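Local coordinates for hypothetical protein (ST2072) (Sulfolobus tokodaii, PDB 1VE0) that is of unknown function but binds zinc as a member of the UPF0047 (YjbQ) family and assembles from three protein chains, at residues A37-H43 with R125-S131; D17-E23 with R113-E118; K2-F8 with E27-I32. All coordinates share one frame; numbering follows the deposited sequence.

Contact 1: residues A37-H43 with R125-S131; sequences AHVIVKH and RTVLVKS. With SO4 (sulfate ion), chain B.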
loop_
_atom_site.group_PDB
_atom_site.type_symbol
_atom_site.label_atom_id
_atom_site.label_comp_id
_atom_site.label_asym_id
_atom_site.label_seq_id
_atom_site.Cartn_x
_atom_site.Cartn_y
_atom_site.Cartn_z
ATOM N N ALA A 37 -11.444 8.670 -0.565
ATOM C CA ALA A 37 -10.453 9.717 -0.709
ATOM C C ALA A 37 -9.124 9.015 -0.933
ATOM O O ALA A 37 -8.730 8.149 -0.143
ATOM C CB ALA A 37 -10.380 10.558 0.563
ATOM N N HIS A 38 -8.456 9.349 -2.026
ATOM C CA HIS A 38 -7.142 8.784 -2.295
ATOM C C HIS A 38 -6.170 9.897 -1.935
ATOM O O HIS A 38 -6.158 10.934 -2.590
ATOM C CB HIS A 38 -6.995 8.442 -3.775
ATOM C CG HIS A 38 -7.884 7.330 -4.224
ATOM N ND1 HIS A 38 -7.523 6.004 -4.125
ATOM C CD2 HIS A 38 -9.134 7.343 -4.747
ATOM C CE1 HIS A 38 -8.511 5.246 -4.567
ATOM N NE2 HIS A 38 -9.500 6.035 -4.952
ATOM N N VAL A 39 -5.381 9.691 -0.886
ATOM C CA VAL A 39 -4.403 10.688 -0.441
ATOM C C VAL A 39 -3.115 10.272 -1.130
ATOM O O VAL A 39 -2.527 9.225 -0.814
ATOM C CB VAL A 39 -4.244 10.655 1.084
ATOM C CG1 VAL A 39 -3.231 11.705 1.545
ATOM C CG2 VAL A 39 -5.608 10.918 1.731
ATOM N N ILE A 40 -2.696 11.102 -2.078
ATOM C CA ILE A 40 -1.544 10.809 -2.927
ATOM C C ILE A 40 -0.444 11.855 -2.968
ATOM O O ILE A 40 -0.723 13.048 -2.951
ATOM C CB ILE A 40 -2.047 10.635 -4.398
ATOM C CG1 ILE A 40 -3.048 9.487 -4.471
ATOM C CG2 ILE A 40 -0.871 10.433 -5.373
ATOM C CD1 ILE A 40 -4.059 9.664 -5.583
ATOM N N VAL A 41 0.812 11.422 -3.004
ATOM C CA VAL A 41 1.877 12.403 -3.200
ATOM C C VAL A 41 2.492 12.008 -4.530
ATOM O O VAL A 41 2.638 10.820 -4.824
ATOM C CB VAL A 41 2.974 12.399 -2.103
ATOM C CG1 VAL A 41 2.413 13.001 -0.819
ATOM C CG2 VAL A 41 3.532 10.973 -1.887
ATOM N N LYS A 42 2.816 12.991 -5.357
ATOM C CA LYS A 42 3.431 12.693 -6.638
ATOM C C LYS A 42 4.937 12.751 -6.453
ATOM O O LYS A 42 5.682 12.997 -7.401
ATOM C CB LYS A 42 2.993 13.701 -7.701
ATOM C CG LYS A 42 1.495 13.751 -7.944
ATOM C CD LYS A 42 1.182 14.794 -9.011
ATOM C CE LYS A 42 -0.287 15.119 -9.081
ATOM N NZ LYS A 42 -0.540 16.174 -10.117
ATOM N N HIS A 43 5.372 12.514 -5.217
ATOM C CA HIS A 43 6.790 12.522 -4.857
ATOM C C HIS A 43 7.308 11.090 -4.774
ATOM O O HIS A 43 6.521 10.157 -4.619
ATOM C CB HIS A 43 6.972 13.192 -3.499
ATOM C CG HIS A 43 6.566 14.627 -3.478
ATOM N ND1 HIS A 43 7.171 15.579 -4.270
ATOM C CD2 HIS A 43 5.638 15.283 -2.740
ATOM C CE1 HIS A 43 6.633 16.763 -4.020
ATOM N NE2 HIS A 43 5.699 16.610 -3.096
ATOM N N ARG A 125 6.311 19.833 0.389
ATOM C CA ARG A 125 5.717 18.670 -0.236
ATOM C C ARG A 125 4.286 18.950 -0.624
ATOM O O ARG A 125 3.548 19.627 0.098
ATOM C CB ARG A 125 5.762 17.470 0.713
ATOM C CG ARG A 125 7.169 17.048 1.097
ATOM C CD ARG A 125 7.988 16.694 -0.150
ATOM N NE ARG A 125 9.159 15.891 0.191
ATOM C CZ ARG A 125 9.821 15.142 -0.686
ATOM N NH1 ARG A 125 10.874 14.434 -0.301
ATOM N NH2 ARG A 125 9.426 15.104 -1.955
ATOM N N THR A 126 3.887 18.418 -1.767
ATOM C CA THR A 126 2.526 18.615 -2.226
ATOM C C THR A 126 1.725 17.333 -2.045
ATOM O O THR A 126 2.200 16.247 -2.379
ATOM C CB THR A 126 2.502 18.995 -3.705
ATOM O OG1 THR A 126 3.212 20.226 -3.884
ATOM C CG2 THR A 126 1.063 19.159 -4.193
ATOM N N VAL A 127 0.519 17.464 -1.509
ATOM C CA VAL A 127 -0.355 16.313 -1.328
ATOM C C VAL A 127 -1.591 16.462 -2.202
ATOM O O VAL A 127 -2.254 17.500 -2.185
ATOM C CB VAL A 127 -0.825 16.165 0.142
ATOM C CG1 VAL A 127 -1.797 14.979 0.264
ATOM C CG2 VAL A 127 0.372 15.951 1.052
ATOM N N LEU A 128 -1.886 15.446 -2.999
ATOM C CA LEU A 128 -3.093 15.478 -3.818
ATOM C C LEU A 128 -4.166 14.595 -3.170
ATOM O O LEU A 128 -3.898 13.435 -2.812
ATOM C CB LEU A 128 -2.805 14.954 -5.232
ATOM C CG LEU A 128 -4.018 14.517 -6.060
ATOM C CD1 LEU A 128 -4.897 15.721 -6.428
ATOM C CD2 LEU A 128 -3.527 13.807 -7.317
ATOM N N VAL A 129 -5.360 15.146 -2.983
ATOM C CA VAL A 129 -6.466 14.373 -2.441
ATOM C C VAL A 129 -7.475 14.274 -3.582
ATOM O O VAL A 129 -8.101 15.263 -3.987
ATOM C CB VAL A 129 -7.128 15.042 -1.217
ATOM C CG1 VAL A 129 -8.247 14.131 -0.688
ATOM C CG2 VAL A 129 -6.079 15.289 -0.116
ATOM N N LYS A 130 -7.599 13.074 -4.118
ATOM C CA LYS A 130 -8.493 12.813 -5.229
ATOM C C LYS A 130 -9.619 11.972 -4.665
ATOM O O LYS A 130 -9.417 10.802 -4.328
ATOM C CB LYS A 130 -7.733 12.040 -6.312
ATOM C CG LYS A 130 -8.493 11.830 -7.599
ATOM C CD LYS A 130 -7.807 12.536 -8.735
ATOM C CE LYS A 130 -8.460 12.221 -10.057
ATOM N NZ LYS A 130 -7.997 13.170 -11.090
ATOM N N SER A 131 -10.801 12.570 -4.551
ATOM C CA SER A 131 -11.946 11.865 -3.997
ATOM C C SER A 131 -12.998 11.531 -5.036
ATOM O O SER A 131 -13.243 12.300 -5.972
ATOM C CB SER A 131 -12.580 12.697 -2.880
ATOM O OG SER A 131 -11.603 13.084 -1.940
HETATM S S SO4 B . 10.589 13.767 -5.350
HETATM O O1 SO4 B . 9.829 14.997 -5.664
HETATM O O2 SO4 B . 10.152 13.234 -4.056
HETATM O O3 SO4 B . 12.020 14.105 -5.279
HETATM O O4 SO4 B . 10.348 12.751 -6.395
HETATM O O HOH W 1 2.399 15.609 -4.882
#

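Contact 2: residues D17-E23 with R113-E118; sequences DSIDITE and RIILLE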
loop_
_atom_site.group_PDB
_atom_site.type_symbol
_atom_site.label_atom_id
_atom_site.label_comp_id
_atom_site.label_asym_id
_atom_site.label_seq_id
_atom_site.Cartn_x
_atom_site.Cartn_y
_atom_site.Cartn_z
ATOM N N ASP A 17 11.057 13.601 8.846
ATOM C CA ASP A 17 10.008 14.346 9.526
ATOM C C ASP A 17 8.685 13.610 9.357
ATOM O O ASP A 17 8.523 12.795 8.441
ATOM C CB ASP A 17 9.911 15.747 8.916
ATOM C CG ASP A 17 9.236 16.745 9.831
ATOM O OD1 ASP A 17 8.970 16.405 11.007
ATOM O OD2 ASP A 17 8.987 17.881 9.368
ATOM N N SER A 18 7.753 13.877 10.257
ATOM C CA SER A 18 6.441 13.246 10.191
ATOM C C SER A 18 5.413 14.323 10.510
ATOM O O SER A 18 5.510 15.019 11.517
ATOM C CB SER A 18 6.351 12.068 11.167
ATOM O OG SER A 18 6.868 12.395 12.443
ATOM N N ILE A 19 4.434 14.465 9.633
ATOM C CA ILE A 19 3.427 15.496 9.809
ATOM C C ILE A 19 2.014 14.964 9.713
ATOM O O ILE A 19 1.680 14.285 8.747
ATOM C CB ILE A 19 3.601 16.592 8.736
ATOM C CG1 ILE A 19 4.971 17.266 8.900
ATOM C CG2 ILE A 19 2.461 17.605 8.827
ATOM C CD1 ILE A 19 5.277 18.300 7.825
ATOM N N ASP A 20 1.192 15.297 10.709
ATOM C CA ASP A 20 -0.212 14.892 10.737
ATOM C C ASP A 20 -0.940 15.829 9.768
ATOM O O ASP A 20 -1.046 17.026 10.028
ATOM C CB ASP A 20 -0.772 15.055 12.154
ATOM C CG ASP A 20 -2.183 14.509 12.295
ATOM O OD1 ASP A 20 -2.919 14.468 11.291
ATOM O OD2 ASP A 20 -2.563 14.134 13.424
ATOM N N ILE A 21 -1.435 15.296 8.654
ATOM C CA ILE A 21 -2.113 16.127 7.665
ATOM C C ILE A 21 -3.616 15.901 7.605
ATOM O O ILE A 21 -4.275 16.330 6.667
ATOM C CB ILE A 21 -1.516 15.903 6.243
ATOM C CG1 ILE A 21 -1.581 14.412 5.868
ATOM C CG2 ILE A 21 -0.070 16.377 6.216
ATOM C CD1 ILE A 21 -1.174 14.123 4.420
ATOM N N THR A 22 -4.156 15.236 8.621
ATOM C CA THR A 22 -5.584 14.932 8.664
ATOM C C THR A 22 -6.505 16.135 8.436
ATOM O O THR A 22 -7.446 16.060 7.647
ATOM C CB THR A 22 -5.968 14.304 10.010
ATOM O OG1 THR A 22 -5.015 13.290 10.359
ATOM C CG2 THR A 22 -7.355 13.679 9.923
ATOM N N GLU A 23 -6.247 17.239 9.126
ATOM C CA GLU A 23 -7.102 18.418 8.972
ATOM C C GLU A 23 -7.132 18.940 7.536
ATOM O O GLU A 23 -8.204 19.291 7.017
ATOM C CB GLU A 23 -6.655 19.535 9.927
ATOM C CG GLU A 23 -6.593 19.108 11.388
ATOM C CD GLU A 23 -7.935 18.604 11.913
ATOM O OE1 GLU A 23 -7.949 17.889 12.946
ATOM O OE2 GLU A 23 -8.980 18.932 11.301
ATOM N N ARG A 113 -4.947 8.710 11.988
ATOM C CA ARG A 113 -4.649 10.039 11.487
ATOM C C ARG A 113 -3.926 9.805 10.156
ATOM O O ARG A 113 -3.340 8.752 9.934
ATOM C CB ARG A 113 -3.735 10.793 12.458
ATOM C CG ARG A 113 -4.332 10.969 13.875
ATOM C CD ARG A 113 -5.563 11.853 13.874
ATOM N NE ARG A 113 -5.233 13.252 13.618
ATOM C CZ ARG A 113 -6.119 14.247 13.625
ATOM N NH1 ARG A 113 -5.722 15.489 13.380
ATOM N NH2 ARG A 113 -7.405 14.007 13.876
ATOM N N ILE A 114 -4.001 10.775 9.266
ATOM C CA ILE A 114 -3.345 10.673 7.973
ATOM C C ILE A 114 -1.992 11.325 8.209
ATOM O O ILE A 114 -1.916 12.478 8.610
ATOM C CB ILE A 114 -4.153 11.419 6.912
ATOM C CG1 ILE A 114 -5.565 10.811 6.855
ATOM C CG2 ILE A 114 -3.449 11.310 5.540
ATOM C CD1 ILE A 114 -6.521 11.532 5.930
ATOM N N ILE A 115 -0.925 10.575 7.975
ATOM C CA ILE A 115 0.414 11.086 8.231
ATOM C C ILE A 115 1.351 11.107 7.030
ATOM O O ILE A 115 1.429 10.131 6.281
ATOM C CB ILE A 115 1.077 10.232 9.341
ATOM C CG1 ILE A 115 0.251 10.336 10.628
ATOM C CG2 ILE A 115 2.520 10.668 9.556
ATOM C CD1 ILE A 115 0.513 9.228 11.619
ATOM N N LEU A 116 2.063 12.221 6.843
ATOM C CA LEU A 116 3.050 12.289 5.760
ATOM C C LEU A 116 4.413 11.981 6.387
ATOM O O LEU A 116 4.781 12.583 7.385
ATOM C CB LEU A 116 3.085 13.680 5.113
ATOM C CG LEU A 116 4.311 13.989 4.231
ATOM C CD1 LEU A 116 4.344 13.076 3.021
ATOM C CD2 LEU A 116 4.257 15.433 3.782
ATOM N N LEU A 117 5.148 11.029 5.812
ATOM C CA LEU A 117 6.469 10.662 6.317
ATOM C C LEU A 117 7.486 11.171 5.305
ATOM O O LEU A 117 7.403 10.862 4.116
ATOM C CB LEU A 117 6.603 9.135 6.497
ATOM C CG LEU A 117 5.744 8.457 7.588
ATOM C CD1 LEU A 117 6.084 6.957 7.633
ATOM C CD2 LEU A 117 6.020 9.091 8.966
ATOM N N GLU A 118 8.428 11.968 5.794
ATOM C CA GLU A 118 9.468 12.593 4.979
ATOM C C GLU A 118 10.804 11.914 5.260
ATOM O O GLU A 118 11.168 11.706 6.415
ATOM C CB GLU A 118 9.528 14.084 5.345
ATOM C CG GLU A 118 10.699 14.884 4.790
ATOM C CD GLU A 118 10.662 15.028 3.290
ATOM O OE1 GLU A 118 11.063 14.064 2.600
ATOM O OE2 GLU A 118 10.222 16.100 2.801
#

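Contact 3: residues K2-F8 with E27-I32; sequences KIISKEF and EAIKGI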
loop_
_atom_site.group_PDB
_atom_site.type_symbol
_atom_site.label_atom_id
_atom_site.label_comp_id
_atom_site.label_asym_id
_atom_site.label_seq_id
_atom_site.Cartn_x
_atom_site.Cartn_y
_atom_site.Cartn_z
ATOM N N LYS A 2 -19.174 11.639 -8.824
ATOM C CA LYS A 2 -18.475 12.909 -8.676
ATOM C C LYS A 2 -16.979 12.727 -8.412
ATOM O O LYS A 2 -16.573 11.778 -7.748
ATOM C CB LYS A 2 -19.130 13.665 -7.526
ATOM C CG LYS A 2 -18.571 15.026 -7.223
ATOM C CD LYS A 2 -19.506 15.751 -6.262
ATOM C CE LYS A 2 -20.913 15.824 -6.835
ATOM N NZ LYS A 2 -21.816 16.683 -6.021
ATOM N N ILE A 3 -16.165 13.643 -8.932
ATOM C CA ILE A 3 -14.713 13.572 -8.749
ATOM C C ILE A 3 -14.142 14.893 -8.260
ATOM O O ILE A 3 -14.255 15.911 -8.940
ATOM C CB ILE A 3 -13.994 13.231 -10.063
ATOM C CG1 ILE A 3 -14.521 11.907 -10.614
ATOM C CG2 ILE A 3 -12.480 13.170 -9.825
ATOM C CD1 ILE A 3 -14.007 11.570 -11.996
ATOM N N ILE A 4 -13.534 14.878 -7.081
ATOM C CA ILE A 4 -12.936 16.079 -6.533
ATOM C C ILE A 4 -11.425 15.891 -6.533
ATOM O O ILE A 4 -10.920 14.824 -6.165
ATOM C CB ILE A 4 -13.402 16.355 -5.077
ATOM C CG1 ILE A 4 -14.913 16.584 -5.028
ATOM C CG2 ILE A 4 -12.681 17.569 -4.531
ATOM C CD1 ILE A 4 -15.389 17.751 -5.851
ATOM N N SER A 5 -10.712 16.923 -6.959
ATOM C CA SER A 5 -9.259 16.875 -7.003
ATOM C C SER A 5 -8.748 18.144 -6.358
ATOM O O SER A 5 -8.977 19.241 -6.875
ATOM C CB SER A 5 -8.764 16.807 -8.448
ATOM O OG SER A 5 -9.339 15.712 -9.131
ATOM N N LYS A 6 -8.071 18.005 -5.224
ATOM C CA LYS A 6 -7.543 19.167 -4.526
ATOM C C LYS A 6 -6.171 18.894 -3.943
ATOM O O LYS A 6 -5.932 17.825 -3.362
ATOM C CB LYS A 6 -8.503 19.609 -3.417
ATOM C CG LYS A 6 -9.845 20.090 -3.940
ATOM C CD LYS A 6 -10.475 21.142 -3.026
ATOM C CE LYS A 6 -11.103 20.533 -1.779
ATOM N NZ LYS A 6 -12.422 19.862 -2.034
ATOM N N GLU A 7 -5.276 19.868 -4.095
ATOM C CA GLU A 7 -3.912 19.751 -3.598
ATOM C C GLU A 7 -3.609 20.783 -2.522
ATOM O O GLU A 7 -4.193 21.862 -2.511
ATOM C CB GLU A 7 -2.913 19.945 -4.743
ATOM C CG GLU A 7 -2.990 18.904 -5.853
ATOM C CD GLU A 7 -1.913 19.099 -6.914
ATOM O OE1 GLU A 7 -1.725 18.189 -7.750
ATOM O OE2 GLU A 7 -1.253 20.161 -6.916
ATOM N N PHE A 8 -2.710 20.437 -1.607
ATOM C CA PHE A 8 -2.271 21.362 -0.571
ATOM C C PHE A 8 -0.804 21.039 -0.314
ATOM O O PHE A 8 -0.341 19.954 -0.669
ATOM C CB PHE A 8 -3.116 21.233 0.704
ATOM C CG PHE A 8 -3.045 19.882 1.372
ATOM C CD1 PHE A 8 -1.991 19.567 2.229
ATOM C CD2 PHE A 8 -4.059 18.940 1.178
ATOM C CE1 PHE A 8 -1.943 18.336 2.890
ATOM C CE2 PHE A 8 -4.025 17.699 1.835
ATOM C CZ PHE A 8 -2.965 17.398 2.694
ATOM N N GLU A 27 -10.440 19.060 4.727
ATOM C CA GLU A 27 -10.892 20.216 3.953
ATOM C C GLU A 27 -10.920 19.872 2.463
ATOM O O GLU A 27 -11.850 20.245 1.741
ATOM C CB GLU A 27 -9.955 21.416 4.169
ATOM C CG GLU A 27 -9.992 21.970 5.569
ATOM C CD GLU A 27 -11.342 22.566 5.919
ATOM O OE1 GLU A 27 -11.642 22.694 7.126
ATOM O OE2 GLU A 27 -12.104 22.918 4.989
ATOM N N ALA A 28 -9.899 19.143 2.010
ATOM C CA ALA A 28 -9.791 18.773 0.606
ATOM C C ALA A 28 -10.876 17.838 0.057
ATOM O O ALA A 28 -11.086 17.788 -1.159
ATOM C CB ALA A 28 -8.401 18.186 0.335
ATOM N N ILE A 29 -11.578 17.104 0.918
ATOM C CA ILE A 29 -12.617 16.200 0.422
ATOM C C ILE A 29 -13.978 16.872 0.250
ATOM O O ILE A 29 -14.894 16.281 -0.324
ATOM C CB ILE A 29 -12.812 14.969 1.358
ATOM C CG1 ILE A 29 -13.283 15.425 2.747
ATOM C CG2 ILE A 29 -11.517 14.176 1.438
ATOM C CD1 ILE A 29 -13.855 14.297 3.610
ATOM N N LYS A 30 -14.118 18.102 0.737
ATOM C CA LYS A 30 -15.399 18.791 0.630
ATOM C C LYS A 30 -15.933 18.725 -0.787
ATOM O O LYS A 30 -15.248 19.060 -1.745
ATOM C CB LYS A 30 -15.278 20.241 1.107
ATOM C CG LYS A 30 -15.044 20.346 2.622
ATOM C CD LYS A 30 -15.277 21.755 3.135
ATOM C CE LYS A 30 -14.689 21.954 4.524
ATOM N NZ LYS A 30 -15.207 20.987 5.520
ATOM N N GLY A 31 -17.165 18.262 -0.908
ATOM C CA GLY A 31 -17.774 18.122 -2.216
ATOM C C GLY A 31 -18.257 16.691 -2.348
ATOM O O GLY A 31 -19.211 16.413 -3.068
ATOM N N ILE A 32 -17.585 15.781 -1.646
ATOM C CA ILE A 32 -17.955 14.370 -1.658
ATOM C C ILE A 32 -18.634 14.019 -0.329
ATOM O O ILE A 32 -18.124 14.338 0.744
ATOM C CB ILE A 32 -16.710 13.466 -1.837
ATOM C CG1 ILE A 32 -16.075 13.711 -3.214
ATOM C CG2 ILE A 32 -17.095 12.005 -1.641
ATOM C CD1 ILE A 32 -16.947 13.312 -4.396
#

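Contact 1: residues A37-H43 with R125-S131
H38 and K130, and two residues further along I40 and L128, form antiparallel hydrogen-bonded pairs between strands whose short axes run 161° apart; I40 N reaches L128 O at 2.7 Å. V39, V41, V127 and V129 point to one face of this sheet, where V39 CG1 meets V127 CG1 at 3.8 Å and V25 of helix 22-28 packs on V39 and V129. H38, I40, L128 and K130 occupy the other face, toward the second subunit, whose I101 O accepts a hydrogen bond from K130 NZ. Past V41 the backbones part, and a water accepts from K42 N and donates to T126 O. H43 NE2 then accepts from T126 N at 2.9 Å, in the ring plane. R125 turns back at chi2 (-58°), which sets its CD over the ring face in a CH-pi contact, 3.9 Å from the H43 centroid. Its guanidinium stands 68° from the imidazole plane; NH1 bonds to T45 OG1 and NE pairs with E118. H43 ND1 donates to sulfate O1 at 3.1 Å, R125 NH2 to O2 at 2.9 Å. T44, T45 and R123 also bind this sulfate, probably from the crystallisation liquor, so this strand end can hold an anion.

Contact 2: residues D17-E23 with R113-E118
R113 meets D20, T22 and E23 along almost its whole length. Its CB lies 3.5 Å from T22 OG1, and CG and CD run past D20 OD2. Bends at chi2 and chi3 (-65° and -71°) fold the chain back over the strand end and the first helical residues instead of letting it extend. NE then donates to D20 OD2 at 2.8 Å, using that oxygen's syn lone pair, with a nearly straight N-H...O angle of 167°. This is a salt bridge to one oxygen, OD2, with the carboxylate and guanidinium planes steeply turned against each other. CZ lies beside T22, whose OG1 stands over one guanidinium face, toward its rim. NH1 adds a weak bond to D20 OD2 and another weak one, at 3.3 Å, to E23 OE1 at the guanidinium edge.

These charges sit where strand 17-20 gives way to helix 22-28. The two strands are antiparallel, with hydrogen-bonded pairs D17-E118 and I19-L116, and within this chain strand 17-20 is an outer member of a three-stranded sheet, beside 113-118. D20 OD1 accepts from T22 N, an Asx turn, and from T22 OG1 at 2.6 Å. Its hydrogen thus spent, T22 OG1 takes the I114 amide at 2.9 Å, and I114 O accepts from I21 N, so I114 keeps both its backbone groups bonded beyond the last strand pair. I21 CG1 packs on I114 CG2 at 3.6 Å, one side chain lying across the other, while F8 and V10 of strand 2-11 touch I21. On the face bearing S18 and I115, helix 55-68 packs, and M58 O accepts from S18 OG.

Contact 3: residues K2-F8 with E27-I32
I4 and I32 make the close-packed part of this contact: their CG1 atoms meet at 3.6 Å, the side chains running alongside but pointing opposite ways. I4 CG1 is anti to the carbonyl carbon (chi1 -62°), which leaves CG2 on the other branch, 4.1 Å from K30 O. G31 passes close to I4; a CB there would lie 3.0 Å from I4 CD1, and its positive phi of 126° also suits a residue without a side chain. Further along, A28 CB faces K6 CB at 4.0 Å and approaches the edge of the F8 ring.

The solvent side is looser. K2 lays CG against I32 CD1 at 3.7 Å and CD beside G31 O, 3.3 Å away, and a bend at chi3 keeps NZ 3.9 Å from G31 O. The K6 chain bends at chi3 and chi4, bringing NZ near the carbonyls of A28 and K30, though the A28 O position is uncertain and the weak bond to it doubtful. A methionine in place of K6 would probably leave the A28 and K30 carbonyls without their cationic neighbour.

K2, I4, K6 and F8 face residues 27-32, the alternation of a beta strand, here an outermost one of this chain's five-stranded sheet, with residues 27-32 packed on one face.

How the contacts relate
From the N terminus, strand 2-11 leads into strand 17-20 and helix 22-28, whose end returns to the first strand and closes contact 3. Contact 2 opens inside that loop but closes only at strand 113-118, so the two cross. Contact 1 begins at strand 35-41, after contact 3 has closed, and ends at 125-131, beyond contact 2's closing strand; contacts 1 and 2 therefore also cross. Contacts 1 and 3 share the five-stranded sheet, where F8 O faces V127 N at 2.8 Å. The three-stranded sheet of contact 2 joins it through the R125-E118 salt bridge and through I21, which packs on V127.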